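Glucokinase (Thermus thermophilus, PDB 3VOV) phosphorylates glucose and probably related hexoses at the expense of ATP, as a zinc-containing sugar kinase of the ROK family. Local coordinates at residues L229-L243 and Y263-R277. Sequence-based numbering, arbitrary orientation.
Sequences LASLVKAFDPGVVVL and YRRYLQGWEAPPLRR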
# COMPACT_ATOMS: atom_id res chain seq x y z
N LEU B 229 -13.95 7.16 -4.90
CA LEU B 229 -14.88 7.82 -5.83
C LEU B 229 -14.18 8.23 -7.14
O LEU B 229 -14.71 8.01 -8.22
CB LEU B 229 -15.52 9.03 -5.15
CG LEU B 229 -16.52 8.73 -4.00
CD1 LEU B 229 -16.92 10.04 -3.33
CD2 LEU B 229 -17.78 7.95 -4.53
N ALA B 230 -12.96 8.76 -7.04
CA ALA B 230 -12.21 9.12 -8.27
C ALA B 230 -11.97 7.87 -9.13
O ALA B 230 -12.02 7.94 -10.35
CB ALA B 230 -10.85 9.79 -7.92
N SER B 231 -11.65 6.76 -8.48
CA SER B 231 -11.35 5.50 -9.15
C SER B 231 -12.61 4.98 -9.88
O SER B 231 -12.58 4.55 -11.06
CB SER B 231 -10.86 4.51 -8.07
OG SER B 231 -9.98 3.55 -8.58
N LEU B 232 -13.75 5.08 -9.19
CA LEU B 232 -15.07 4.74 -9.77
C LEU B 232 -15.44 5.60 -10.97
O LEU B 232 -16.11 5.15 -11.87
CB LEU B 232 -16.17 4.81 -8.68
CG LEU B 232 -16.08 3.63 -7.69
CD1 LEU B 232 -16.86 3.86 -6.38
CD2 LEU B 232 -16.53 2.30 -8.39
N VAL B 233 -14.97 6.84 -11.00
CA VAL B 233 -15.19 7.69 -12.18
C VAL B 233 -14.52 7.10 -13.43
O VAL B 233 -15.04 7.20 -14.53
CB VAL B 233 -14.69 9.13 -11.92
CG1 VAL B 233 -14.58 9.95 -13.26
CG2 VAL B 233 -15.63 9.81 -10.92
N LYS B 234 -13.38 6.43 -13.25
CA LYS B 234 -12.69 5.84 -14.41
C LYS B 234 -13.51 4.67 -14.96
O LYS B 234 -13.49 4.36 -16.15
CB LYS B 234 -11.29 5.30 -14.01
CG LYS B 234 -10.42 6.24 -13.15
CD LYS B 234 -10.11 7.52 -13.84
CE LYS B 234 -9.02 8.28 -13.06
NZ LYS B 234 -9.27 8.40 -11.57
N ALA B 235 -14.20 3.96 -14.07
CA ALA B 235 -14.95 2.83 -14.54
C ALA B 235 -16.27 3.32 -15.17
O ALA B 235 -16.65 2.85 -16.25
CB ALA B 235 -15.20 1.87 -13.40
N PHE B 236 -16.96 4.27 -14.52
CA PHE B 236 -18.32 4.63 -14.91
C PHE B 236 -18.49 5.94 -15.66
O PHE B 236 -19.44 6.05 -16.43
CB PHE B 236 -19.24 4.64 -13.67
CG PHE B 236 -19.46 3.31 -13.06
CD1 PHE B 236 -20.39 2.41 -13.60
CD2 PHE B 236 -18.76 2.93 -11.90
CE1 PHE B 236 -20.62 1.17 -13.00
CE2 PHE B 236 -18.98 1.68 -11.31
CZ PHE B 236 -19.90 0.79 -11.87
N ASP B 237 -17.62 6.94 -15.41
CA ASP B 237 -17.70 8.28 -16.04
C ASP B 237 -19.12 8.83 -15.89
O ASP B 237 -19.79 9.12 -16.89
CB ASP B 237 -17.26 8.23 -17.53
CG ASP B 237 -17.20 9.63 -18.19
OD1 ASP B 237 -17.08 10.66 -17.48
OD2 ASP B 237 -17.24 9.69 -19.44
N PRO B 238 -19.61 8.94 -14.63
CA PRO B 238 -20.99 9.32 -14.39
C PRO B 238 -21.19 10.82 -14.59
O PRO B 238 -20.22 11.57 -14.48
CB PRO B 238 -21.17 8.96 -12.91
CG PRO B 238 -19.80 9.24 -12.32
CD PRO B 238 -18.86 8.73 -13.37
N GLY B 239 -22.41 11.26 -14.85
CA GLY B 239 -22.70 12.69 -14.97
C GLY B 239 -22.23 13.43 -13.72
O GLY B 239 -21.51 14.42 -13.81
N VAL B 240 -22.60 12.89 -12.56
CA VAL B 240 -22.38 13.51 -11.26
C VAL B 240 -22.09 12.37 -10.28
O VAL B 240 -22.60 11.25 -10.42
CB VAL B 240 -23.66 14.33 -10.82
CG1 VAL B 240 -23.76 14.57 -9.35
CG2 VAL B 240 -23.70 15.70 -11.57
N VAL B 241 -21.29 12.70 -9.26
CA VAL B 241 -21.09 11.82 -8.12
C VAL B 241 -21.84 12.40 -6.92
O VAL B 241 -21.69 13.60 -6.58
CB VAL B 241 -19.59 11.68 -7.81
CG1 VAL B 241 -19.37 10.85 -6.54
CG2 VAL B 241 -18.89 11.05 -9.03
N VAL B 242 -22.63 11.57 -6.25
CA VAL B 242 -23.39 12.04 -5.08
C VAL B 242 -22.90 11.32 -3.83
O VAL B 242 -22.76 10.09 -3.85
CB VAL B 242 -24.93 11.77 -5.25
CG1 VAL B 242 -25.76 12.31 -4.03
CG2 VAL B 242 -25.45 12.38 -6.54
N LEU B 243 -22.62 12.08 -2.77
CA LEU B 243 -22.17 11.49 -1.51
C LEU B 243 -23.17 11.78 -0.39
O LEU B 243 -23.48 12.95 -0.10
CB LEU B 243 -20.77 12.01 -1.11
CG LEU B 243 -20.14 11.51 0.20
CD1 LEU B 243 -19.89 10.01 0.14
CD2 LEU B 243 -18.81 12.25 0.48
N TYR B 263 -10.18 13.53 -4.07
CA TYR B 263 -10.95 13.27 -5.31
C TYR B 263 -10.34 14.09 -6.47
O TYR B 263 -10.09 13.56 -7.55
CB TYR B 263 -12.42 13.64 -5.02
CG TYR B 263 -13.39 13.53 -6.21
CD1 TYR B 263 -13.90 12.29 -6.60
CD2 TYR B 263 -13.84 14.67 -6.87
CE1 TYR B 263 -14.80 12.18 -7.69
CE2 TYR B 263 -14.75 14.59 -7.90
CZ TYR B 263 -15.23 13.35 -8.30
OH TYR B 263 -16.13 13.30 -9.34
N ARG B 264 -10.08 15.37 -6.23
CA ARG B 264 -9.44 16.20 -7.26
C ARG B 264 -8.03 15.73 -7.62
O ARG B 264 -7.71 15.63 -8.80
CB ARG B 264 -9.41 17.65 -6.83
CG ARG B 264 -10.82 18.24 -6.90
CD ARG B 264 -10.77 19.70 -6.53
NE ARG B 264 -12.10 20.30 -6.62
CZ ARG B 264 -12.58 21.15 -5.72
NH1 ARG B 264 -11.86 21.46 -4.64
NH2 ARG B 264 -13.81 21.66 -5.88
N ARG B 265 -7.21 15.41 -6.61
CA ARG B 265 -5.88 14.83 -6.89
C ARG B 265 -5.91 13.52 -7.68
O ARG B 265 -4.95 13.21 -8.40
CB ARG B 265 -5.09 14.56 -5.60
CG ARG B 265 -4.61 15.89 -4.91
CD ARG B 265 -3.56 15.60 -3.82
NE ARG B 265 -2.29 15.12 -4.38
CZ ARG B 265 -1.81 13.88 -4.29
NH1 ARG B 265 -2.50 12.91 -3.65
NH2 ARG B 265 -0.62 13.60 -4.82
N TYR B 266 -6.95 12.70 -7.49
CA TYR B 266 -7.05 11.41 -8.23
C TYR B 266 -7.85 11.52 -9.52
O TYR B 266 -8.25 10.47 -10.14
CB TYR B 266 -7.52 10.26 -7.31
CG TYR B 266 -6.31 9.76 -6.48
CD1 TYR B 266 -5.56 8.65 -6.90
CD2 TYR B 266 -5.87 10.48 -5.39
CE1 TYR B 266 -4.44 8.20 -6.15
CE2 TYR B 266 -4.74 10.08 -4.66
CZ TYR B 266 -4.04 8.96 -5.04
OH TYR B 266 -2.95 8.57 -4.27
N LEU B 267 -8.05 12.78 -9.94
CA LEU B 267 -8.61 13.10 -11.22
C LEU B 267 -7.75 14.13 -12.00
O LEU B 267 -8.21 14.68 -13.02
CB LEU B 267 -10.04 13.56 -11.06
CG LEU B 267 -11.04 12.44 -10.69
CD1 LEU B 267 -12.39 13.03 -10.20
CD2 LEU B 267 -11.24 11.50 -11.94
N GLN B 268 -6.51 14.39 -11.52
CA GLN B 268 -5.46 15.06 -12.33
C GLN B 268 -5.24 14.23 -13.60
O GLN B 268 -4.91 13.03 -13.53
CB GLN B 268 -4.13 15.16 -11.56
CG GLN B 268 -4.19 16.18 -10.44
CD GLN B 268 -2.95 16.18 -9.49
OE1 GLN B 268 -3.04 16.79 -8.43
NE2 GLN B 268 -1.83 15.50 -9.87
N GLY B 269 -5.42 14.87 -14.74
CA GLY B 269 -5.30 14.19 -16.04
C GLY B 269 -6.65 13.73 -16.59
O GLY B 269 -6.71 13.09 -17.68
N TRP B 270 -7.72 14.05 -15.86
CA TRP B 270 -9.07 13.54 -16.15
C TRP B 270 -10.11 14.65 -16.05
O TRP B 270 -9.84 15.66 -15.42
CB TRP B 270 -9.42 12.41 -15.14
CG TRP B 270 -8.50 11.25 -15.27
CD1 TRP B 270 -7.26 11.10 -14.69
CD2 TRP B 270 -8.73 10.07 -16.05
NE1 TRP B 270 -6.71 9.91 -15.09
CE2 TRP B 270 -7.59 9.25 -15.90
CE3 TRP B 270 -9.78 9.63 -16.89
CZ2 TRP B 270 -7.46 8.01 -16.56
CZ3 TRP B 270 -9.66 8.38 -17.52
CH2 TRP B 270 -8.51 7.59 -17.34
N GLU B 271 -11.26 14.47 -16.68
CA GLU B 271 -12.40 15.37 -16.46
C GLU B 271 -13.17 14.90 -15.21
O GLU B 271 -13.71 13.80 -15.18
CB GLU B 271 -13.38 15.38 -17.65
CG GLU B 271 -12.92 16.00 -18.96
CD GLU B 271 -14.00 15.85 -20.08
OE1 GLU B 271 -13.78 15.00 -20.98
OE2 GLU B 271 -15.07 16.54 -20.04
N ALA B 272 -13.24 15.75 -14.20
CA ALA B 272 -13.81 15.42 -12.92
C ALA B 272 -15.33 15.70 -12.90
O ALA B 272 -15.72 16.84 -13.06
CB ALA B 272 -13.12 16.25 -11.87
N PRO B 273 -16.19 14.67 -12.69
CA PRO B 273 -17.60 14.99 -12.50
C PRO B 273 -17.76 15.82 -11.25
O PRO B 273 -16.96 15.67 -10.31
CB PRO B 273 -18.26 13.60 -12.33
CG PRO B 273 -17.34 12.65 -13.05
CD PRO B 273 -15.96 13.22 -12.62
N PRO B 274 -18.78 16.69 -11.22
CA PRO B 274 -19.11 17.36 -9.96
C PRO B 274 -19.39 16.34 -8.86
O PRO B 274 -20.05 15.33 -9.10
CB PRO B 274 -20.42 18.10 -10.29
CG PRO B 274 -20.40 18.28 -11.77
CD PRO B 274 -19.67 17.10 -12.33
N LEU B 275 -18.87 16.62 -7.66
CA LEU B 275 -19.19 15.81 -6.48
C LEU B 275 -20.12 16.61 -5.59
O LEU B 275 -19.78 17.75 -5.20
CB LEU B 275 -17.89 15.39 -5.74
CG LEU B 275 -17.88 14.64 -4.36
CD1 LEU B 275 -18.89 13.56 -4.22
CD2 LEU B 275 -16.51 14.01 -4.06
N ARG B 276 -21.31 16.05 -5.29
CA ARG B 276 -22.39 16.80 -4.62
C ARG B 276 -22.89 16.08 -3.38
O ARG B 276 -22.95 14.85 -3.37
CB ARG B 276 -23.60 17.03 -5.57
CG ARG B 276 -23.28 17.91 -6.75
CD ARG B 276 -24.54 18.27 -7.57
NE ARG B 276 -24.19 18.89 -8.86
CZ ARG B 276 -24.92 18.82 -9.96
NH1 ARG B 276 -24.53 19.48 -11.05
NH2 ARG B 276 -26.03 18.08 -9.99
N ARG B 277 -23.26 16.84 -2.36
CA ARG B 277 -23.87 16.27 -1.15
C ARG B 277 -25.25 15.73 -1.49
O ARG B 277 -26.04 16.44 -2.13
CB ARG B 277 -24.11 17.38 -0.14
CG ARG B 277 -22.94 17.72 0.68
CD ARG B 277 -23.27 18.72 1.80
NE ARG B 277 -22.06 18.92 2.60
CZ ARG B 277 -21.93 18.52 3.86
NH1 ARG B 277 -22.96 17.92 4.49
NH2 ARG B 277 -20.78 18.73 4.50
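K234 lays its side chain over one face of the W270 indole, CE standing 3.4 Å from the centroid of the five-membered ring in a CH-pi contact, with NZ farther out over the same ring in cation-pi geometry. Bends at chi2 and chi4 (-61° and -48°) curl the chain back so that NZ donates to Y266 O at 2.7 Å, nearly along the carbonyl axis, and to A230 O of its own helix from above the carbonyl plane. The ammonium group thus ties the end of helix 212-236 to the first residue beyond helix 253-265. A230 CB presses on Y266 CB (3.4 Å), and V233 CG1 butts against P273 CD (3.6 Å). The Y263 ring lies between L275 CD2 on one face and L267 CD1 on the other; its hydroxyl donates to P273 O (2.7 Å) while touching V241 CG2. Strands 240-243 and 275-277 pair in parallel through V241 N to P274 O (2.9 Å), R276 N to V241 O (2.8 Å) and L243 N to R276 O. On one sheet face V241 CG1 meets L275 CD1; V240 CG2 lies over one face of the R276 guanidinium, toward its rim, whose NH2 hydrogen-bonds A120 O. W270 packs on zinc ligand C171 of a second subunit. The connection through helices 246-249 and 253-265 makes a beta-alpha-beta crossover, with strand 275-277 outermost, within this chain, in the mixed sheet of an actin-like ATPase fold.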